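Local coordinates for surface layer protein (Geobacillus stearothermophilus, PDB 4UJ7) that probably self-assembles into the layer that coats the bacterial cell, this fragment being domains 5 and 6, with calcium bound in the second Big-like domain, at residues G24-K29 with N146-G151; E84-I89 with P101-A106. All blocks are in the same frame, centred on the assembly; numbering follows the deposited sequence. Where two conformers were deposited one is given.

Interaction 1 (G24-K29 with N146-G151); sequences GVSVAK and NGNIVG
Val27 and Ile149 form a single bridge between two strands that run roughly parallel, their axes 31° apart and 5.0 Å from each other at closest approach. Two backbone hydrogen bonds make it. Ile149 N donates to Ser26 O at 3.1 Å, and Ala28 N donates to Ile149 O at 3.0 Å. Ser26 O also receives a CA-H...O contact from Asn148 CA and a weak bond from a water. That water also donates to Gly147 O at 2.9 Å. The side chains meet at both ends of the bridge. At one end, Asn148 OD1 presses on Ser26 CB at 3.1 Å, a tight fit. Asn148 CG lies anti to its own carbonyl carbon (chi1 -59°), which turns the amide back to the serine. Asn148 ND2 is hydrogen-bonded to a residue adjoining one of the two segments, while OD1 only presses on the serine. At the other end, the methyl of Ala28 meets Val150, with Ala28 CB 4.2 Å from Val150 CG1. Ile149, in the conformer given, also packs on Ala33 of strand 32-41 and on Tyr141. Val150 and Gly151 both face Ala142 in a classic beta bulge. The bridge thus links the two Big-like domains: strand 25-28, at the edge of its sheet, has strand 96-105 as its sheet neighbour, while strand 149-152 pairs with strand 135-144.

Interaction 2 (E84-I89 with P101-A106); sequences EGSTTI and PVNVVA
Gly85 O takes a hydrogen bond from Val104 N at 2.8 Å, and Gly85 N returns one to Val104 O at 3.1 Å. This is an antiparallel hydrogen-bonded pair. Thr87 and Val102 form the next one, with Thr87 N to Val102 O and Val102 N to Thr87 O both at 2.9 Å. Between them is the non-hydrogen-bonded pair of Ser86 and Asn103, where Ser86 OG donates to Asn103 OD1. The hydroxyl sits above the amide plane, about 41° out of it. Asn103 has two conformers, so this bond describes one of them. The ladder joins the two arms of the beta hairpin formed by strands 85-93 and 96-105, within the first Big-like domain. On the face of Thr87, Val102 and Val104, Thr87 CG2 lies alongside Val102 CB. Val102 CG2 lies anti to its carbonyl carbon and reaches Ile89 CG1 at 3.6 Å. Ile89 and Val102 both pack on Val79 of strand 74-81, in the other sheet of the domain. Thr88 OG1, on the face of Ser86, bonds to Asp56. At the open end of the hairpin, the extended Glu84 side chain passes Ala106, with OE2 3.7 Å from Ala106 CB. A water accepts from Ala106 N and donates weakly to Glu84 OE1.

Overall arrangement
The centres of the two interactions lie about 9 Å apart, on the same side of the chain's centre. Along the chain, interaction 2 is nested inside interaction 1: 24-29 comes first, then 84-89, 101-106 and finally 146-151. Strands 25-28 and 96-105 are parallel neighbours in one mixed sheet, so both interactions reach it. Lys29 N probably bonds to Val105 O at 2.9 Å, and Asn148 CG packs on Val105 CG2 at 3.5 Å. Interaction 2 is internal to the first Big-like domain, whereas interaction 1 crosses to the second. Together they run from the hairpin to the domain interface, away from the calcium sites.

Interaction 1 (G24-K29 with N146-G151)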
ATOM      1  N   GLY A  24      -1.732  14.225   1.837  1.00 16.75           N
ATOM      2  CA  GLY A  24      -2.660  14.597   0.769  1.00 17.00           C
ATOM      3  C   GLY A  24      -2.549  13.655  -0.401  1.00 17.58           C
ATOM      4  O   GLY A  24      -1.460  13.200  -0.762  1.00 19.32           O
ATOM      5  N   VAL A  25      -3.697  13.335  -0.987  1.00 16.77           N
ATOM      6  CA  VAL A  25      -3.733  12.444  -2.118  1.00 17.46           C
ATOM      7  C   VAL A  25      -3.720  13.266  -3.395  1.00 17.95           C
ATOM      8  O   VAL A  25      -4.427  14.256  -3.490  1.00 19.53           O
ATOM      9  CB  VAL A  25      -4.989  11.554  -2.041  1.00 17.72           C
ATOM     10  CG1 VAL A  25      -5.179  10.760  -3.320  1.00 18.39           C
ATOM     11  CG2 VAL A  25      -4.881  10.619  -0.837  1.00 18.37           C
ATOM     12  N   SER A  26      -2.908  12.837  -4.357  1.00 18.57           N
ATOM     13  CA  SER A  26      -2.780  13.499  -5.658  1.00 19.55           C
ATOM     14  C   SER A  26      -2.942  12.442  -6.734  1.00 18.31           C
ATOM     15  O   SER A  26      -2.066  11.607  -6.929  1.00 17.57           O
ATOM     16  CB  SER A  26      -1.387  14.113  -5.784  1.00 22.56           C
ATOM     17  OG  SER A  26      -1.051  14.883  -4.648  1.00 25.64           O
ATOM     18  N   VAL A  27      -4.062  12.477  -7.442  1.00 18.59           N
ATOM     19  CA  VAL A  27      -4.393  11.396  -8.363  1.00 18.16           C
ATOM     20  C   VAL A  27      -5.031  11.915  -9.658  1.00 18.69           C
ATOM     21  O   VAL A  27      -5.778  12.884  -9.619  1.00 19.00           O
ATOM     22  CB  VAL A  27      -5.284  10.342  -7.639  1.00 18.99           C
ATOM     23  CG1 VAL A  27      -6.653  10.891  -7.222  1.00 18.69           C
ATOM     24  CG2 VAL A  27      -5.404   9.081  -8.464  1.00 20.69           C
ATOM     25  N   ALA A  28      -4.721  11.282 -10.788  1.00 18.32           N
ATOM     26  CA  ALA A  28      -5.420  11.596 -12.040  1.00 18.76           C
ATOM     27  C   ALA A  28      -6.846  11.058 -12.034  1.00 19.83           C
ATOM     28  O   ALA A  28      -7.134  10.037 -11.428  1.00 18.80           O
ATOM     29  CB  ALA A  28      -4.651  11.070 -13.246  1.00 19.20           C
ATOM     30  N   LYS A  29      -7.747  11.773 -12.703  1.00 20.39           N
ATOM     31  CA  LYS A  29      -9.079  11.244 -13.000  1.00 22.17           C
ATOM     32  C   LYS A  29      -8.972   9.818 -13.552  1.00 22.00           C
ATOM     33  O   LYS A  29      -8.187   9.565 -14.469  1.00 22.16           O
ATOM     34  CB  LYS A  29      -9.785  12.151 -14.019  1.00 25.15           C
ATOM     35  CG  LYS A  29     -11.136  11.630 -14.522  1.00 28.57           C
ATOM     36  CD  LYS A  29     -11.624  12.420 -15.734  1.00 32.03           C
ATOM     37  CE  LYS A  29     -11.756  13.900 -15.413  1.00 34.68           C
ATOM     38  NZ  LYS A  29     -11.826  14.767 -16.628  1.00 37.09           N
ATOM     39  N   ASN A 146       4.503  16.442 -11.222  1.00 24.42           N
ATOM     40  CA  ASN A 146       3.934  17.088 -10.032  1.00 25.27           C
ATOM     41  C   ASN A 146       3.592  16.106  -8.903  1.00 24.10           C
ATOM     42  O   ASN A 146       3.056  16.504  -7.863  1.00 25.13           O
ATOM     43  CB  ASN A 146       2.714  17.935 -10.408  1.00 27.75           C
ATOM     44  CG  ASN A 146       3.092  19.193 -11.166  1.00 30.21           C
ATOM     45  OD1 ASN A 146       4.069  19.858 -10.834  1.00 32.47           O
ATOM     46  ND2 ASN A 146       2.321  19.520 -12.194  1.00 32.82           N
ATOM     47  N   GLY A 147       3.926  14.835  -9.108  1.00 22.48           N
ATOM     48  CA  GLY A 147       3.724  13.822  -8.068  1.00 21.65           C
ATOM     49  C   GLY A 147       2.359  13.161  -8.091  1.00 20.69           C
ATOM     50  O   GLY A 147       1.983  12.460  -7.140  1.00 21.54           O
ATOM     51  N   ASN A 148       1.598  13.378  -9.163  1.00 20.21           N
ATOM     52  CA  ASN A 148       0.292  12.723  -9.288  1.00 19.73           C
ATOM     53  C   ASN A 148       0.385  11.325  -9.858  1.00 17.95           C
ATOM     54  O   ASN A 148       1.132  11.079 -10.801  1.00 17.71           O
ATOM     55  CB  ASN A 148      -0.632  13.535 -10.182  1.00 20.33           C
ATOM     56  CG  ASN A 148      -0.859  14.922  -9.660  1.00 22.08           C
ATOM     57  OD1 ASN A 148      -1.603  15.126  -8.697  1.00 23.39           O
ATOM     58  ND2 ASN A 148      -0.244  15.895 -10.316  1.00 23.25           N
ATOM     59  N   ILE A 149      -0.366  10.395  -9.279  1.00 17.92           N
ATOM     60  CA  ILE A 149      -0.413   9.047  -9.828  0.50 17.20           C
ATOM     61  C   ILE A 149      -1.243   9.084 -11.109  1.00 17.30           C
ATOM     62  O   ILE A 149      -2.433   9.429 -11.098  1.00 18.23           O
ATOM     63  CB  ILE A 149      -0.952   7.997  -8.825  0.50 17.31           C
ATOM     64  CG1 ILE A 149       0.108   7.695  -7.764  0.50 17.37           C
ATOM     65  CG2 ILE A 149      -1.308   6.699  -9.545  0.50 17.22           C
ATOM     66  CD1 ILE A 149      -0.392   6.856  -6.612  0.50 17.32           C
ATOM     67  N   VAL A 150      -0.586   8.750 -12.213  1.00 17.09           N
ATOM     68  CA  VAL A 150      -1.235   8.788 -13.529  1.00 17.21           C
ATOM     69  C   VAL A 150      -1.477   7.399 -14.123  1.00 18.32           C
ATOM     70  O   VAL A 150      -2.196   7.267 -15.100  1.00 19.95           O
ATOM     71  CB  VAL A 150      -0.498   9.719 -14.534  1.00 17.58           C
ATOM     72  CG1 VAL A 150      -0.547  11.160 -14.045  1.00 17.74           C
ATOM     73  CG2 VAL A 150       0.937   9.252 -14.755  1.00 17.28           C
ATOM     74  N   GLY A 151      -0.905   6.354 -13.531  1.00 17.52           N
ATOM     75  CA  GLY A 151      -1.203   4.998 -13.998  1.00 18.63           C
ATOM     76  C   GLY A 151      -0.735   3.952 -13.008  1.00 18.97           C
ATOM     77  O   GLY A 151       0.225   4.177 -12.275  1.00 21.23           O
TER
HETATM   78  O   HOH W   1       0.785  10.647  -5.157  1.00 30.50           O

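Interaction 2 (E84-I89 with P101-A106)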
ATOM      1  N   GLU A  84     -12.044  15.866 -12.154  1.00 26.02           N
ATOM      2  CA  GLU A  84     -11.114  16.921 -11.758  1.00 27.76           C
ATOM      3  C   GLU A  84     -11.729  17.853 -10.719  1.00 26.95           C
ATOM      4  O   GLU A  84     -12.888  18.254 -10.833  1.00 27.03           O
ATOM      5  CB  GLU A  84     -10.621  17.713 -12.974  1.00 29.20           C
ATOM      6  CG  GLU A  84      -9.847  16.867 -13.972  1.00 33.14           C
ATOM      7  CD  GLU A  84      -9.388  17.664 -15.181  1.00 36.88           C
ATOM      8  OE1 GLU A  84      -8.906  18.802 -14.993  1.00 39.41           O
ATOM      9  OE2 GLU A  84      -9.514  17.150 -16.314  1.00 38.78           O
ATOM     10  N   GLY A  85     -10.945  18.175  -9.699  1.00 26.85           N
ATOM     11  CA  GLY A  85     -11.392  18.999  -8.589  1.00 25.60           C
ATOM     12  C   GLY A  85     -10.617  18.698  -7.323  1.00 25.10           C
ATOM     13  O   GLY A  85      -9.764  17.811  -7.307  1.00 24.63           O
ATOM     14  N   SER A  86     -10.910  19.457  -6.275  1.00 25.07           N
ATOM     15  CA  SER A  86     -10.325  19.244  -4.964  1.00 26.44           C
ATOM     16  C   SER A  86     -11.401  18.946  -3.940  1.00 26.52           C
ATOM     17  O   SER A  86     -12.526  19.453  -4.040  1.00 26.61           O
ATOM     18  CB  SER A  86      -9.527  20.474  -4.531  1.00 29.56           C
ATOM     19  OG  SER A  86      -8.406  20.651  -5.373  1.00 33.00           O
ATOM     20  N   THR A  87     -11.061  18.113  -2.956  1.00 23.80           N
ATOM     21  CA  THR A  87     -11.960  17.817  -1.846  1.00 24.02           C
ATOM     22  C   THR A  87     -11.172  17.313  -0.635  1.00 22.83           C
ATOM     23  O   THR A  87      -9.964  17.516  -0.560  1.00 22.10           O
ATOM     24  CB  THR A  87     -13.118  16.857  -2.249  1.00 24.08           C
ATOM     25  OG1 THR A  87     -14.101  16.832  -1.208  1.00 25.28           O
ATOM     26  CG2 THR A  87     -12.619  15.438  -2.534  1.00 23.60           C
ATOM     27  N   THR A  88     -11.853  16.696   0.325  1.00 22.08           N
ATOM     28  CA  THR A  88     -11.198  16.155   1.512  1.00 22.46           C
ATOM     29  C   THR A  88     -11.804  14.783   1.848  1.00 20.00           C
ATOM     30  O   THR A  88     -12.999  14.554   1.577  1.00 20.92           O
ATOM     31  CB  THR A  88     -11.278  17.126   2.725  1.00 24.16           C
ATOM     32  OG1 THR A  88     -12.607  17.178   3.236  1.00 25.28           O
ATOM     33  CG2 THR A  88     -10.869  18.559   2.333  1.00 25.65           C
ATOM     34  N   ILE A  89     -10.978  13.869   2.351  1.00 19.18           N
ATOM     35  CA  ILE A  89     -11.424  12.627   2.994  1.00 18.24           C
ATOM     36  C   ILE A  89     -11.438  12.869   4.506  1.00 17.41           C
ATOM     37  O   ILE A  89     -10.411  13.233   5.108  1.00 17.55           O
ATOM     38  CB  ILE A  89     -10.504  11.392   2.729  1.00 18.60           C
ATOM     39  CG1 ILE A  89     -10.304  11.063   1.237  1.00 19.79           C
ATOM     40  CG2 ILE A  89     -11.023  10.148   3.468  1.00 19.39           C
ATOM     41  CD1 ILE A  89     -11.568  11.071   0.389  1.00 19.26           C
ATOM     42  N   PRO A 101      -6.444  16.132   2.587  1.00 17.21           N
ATOM     43  CA  PRO A 101      -6.656  16.763   1.298  1.00 17.50           C
ATOM     44  C   PRO A 101      -6.638  15.762   0.147  1.00 17.29           C
ATOM     45  O   PRO A 101      -5.905  14.769   0.201  1.00 17.41           O
ATOM     46  CB  PRO A 101      -5.439  17.710   1.167  1.00 17.81           C
ATOM     47  CG  PRO A 101      -5.029  17.989   2.568  1.00 18.34           C
ATOM     48  CD  PRO A 101      -5.321  16.744   3.336  1.00 17.73           C
ATOM     49  N   VAL A 102      -7.477  16.015  -0.863  1.00 17.72           N
ATOM     50  CA  VAL A 102      -7.497  15.237  -2.109  1.00 18.47           C
ATOM     51  C   VAL A 102      -7.537  16.167  -3.311  1.00 19.26           C
ATOM     52  O   VAL A 102      -8.365  17.069  -3.359  1.00 20.15           O
ATOM     53  CB  VAL A 102      -8.738  14.313  -2.213  1.00 18.58           C
ATOM     54  CG1 VAL A 102      -8.708  13.508  -3.504  1.00 18.55           C
ATOM     55  CG2 VAL A 102      -8.819  13.371  -1.029  1.00 17.87           C
ATOM     56  N   ASN A 103      -6.642  15.929  -4.268  1.00 19.81           N
ATOM     57  CA  ASN A 103      -6.646  16.663  -5.524  0.50 20.47           C
ATOM     58  C   ASN A 103      -6.699  15.679  -6.691  1.00 20.55           C
ATOM     59  O   ASN A 103      -5.852  14.771  -6.812  1.00 20.17           O
ATOM     60  CB  ASN A 103      -5.416  17.582  -5.610  0.50 22.21           C
ATOM     61  CG  ASN A 103      -5.554  18.653  -6.677  0.50 23.05           C
ATOM     62  OD1 ASN A 103      -6.648  19.162  -6.936  0.50 24.40           O
ATOM     63  ND2 ASN A 103      -4.435  19.008  -7.297  0.50 23.60           N
ATOM     64  N   VAL A 104      -7.720  15.845  -7.531  1.00 20.74           N
ATOM     65  CA  VAL A 104      -7.898  15.022  -8.721  1.00 20.42           C
ATOM     66  C   VAL A 104      -7.577  15.891  -9.922  1.00 21.62           C
ATOM     67  O   VAL A 104      -8.156  16.959 -10.088  1.00 22.67           O
ATOM     68  CB  VAL A 104      -9.332  14.451  -8.838  1.00 20.06           C
ATOM     69  CG1 VAL A 104      -9.436  13.526 -10.044  1.00 20.10           C
ATOM     70  CG2 VAL A 104      -9.720  13.689  -7.576  1.00 19.65           C
ATOM     71  N   VAL A 105      -6.626  15.440 -10.728  1.00 22.01           N
ATOM     72  CA  VAL A 105      -6.099  16.248 -11.834  1.00 22.78           C
ATOM     73  C   VAL A 105      -6.273  15.536 -13.173  1.00 23.15           C
ATOM     74  O   VAL A 105      -6.648  14.364 -13.227  1.00 22.53           O
ATOM     75  CB  VAL A 105      -4.608  16.595 -11.613  1.00 23.29           C
ATOM     76  CG1 VAL A 105      -4.420  17.364 -10.313  1.00 24.53           C
ATOM     77  CG2 VAL A 105      -3.741  15.336 -11.631  1.00 24.35           C
ATOM     78  N   ALA A 106      -6.008  16.254 -14.262  1.00 23.52           N
ATOM     79  CA  ALA A 106      -5.989  15.653 -15.576  1.00 23.63           C
ATOM     80  C   ALA A 106      -4.853  14.643 -15.668  1.00 23.72           C
ATOM     81  O   ALA A 106      -5.035  13.529 -16.176  1.00 23.70           O
ATOM     82  CB  ALA A 106      -5.833  16.731 -16.651  1.00 26.09           C
TER
HETATM   83  O   HOH W   2      -5.817  19.174 -13.842  1.00 43.00           O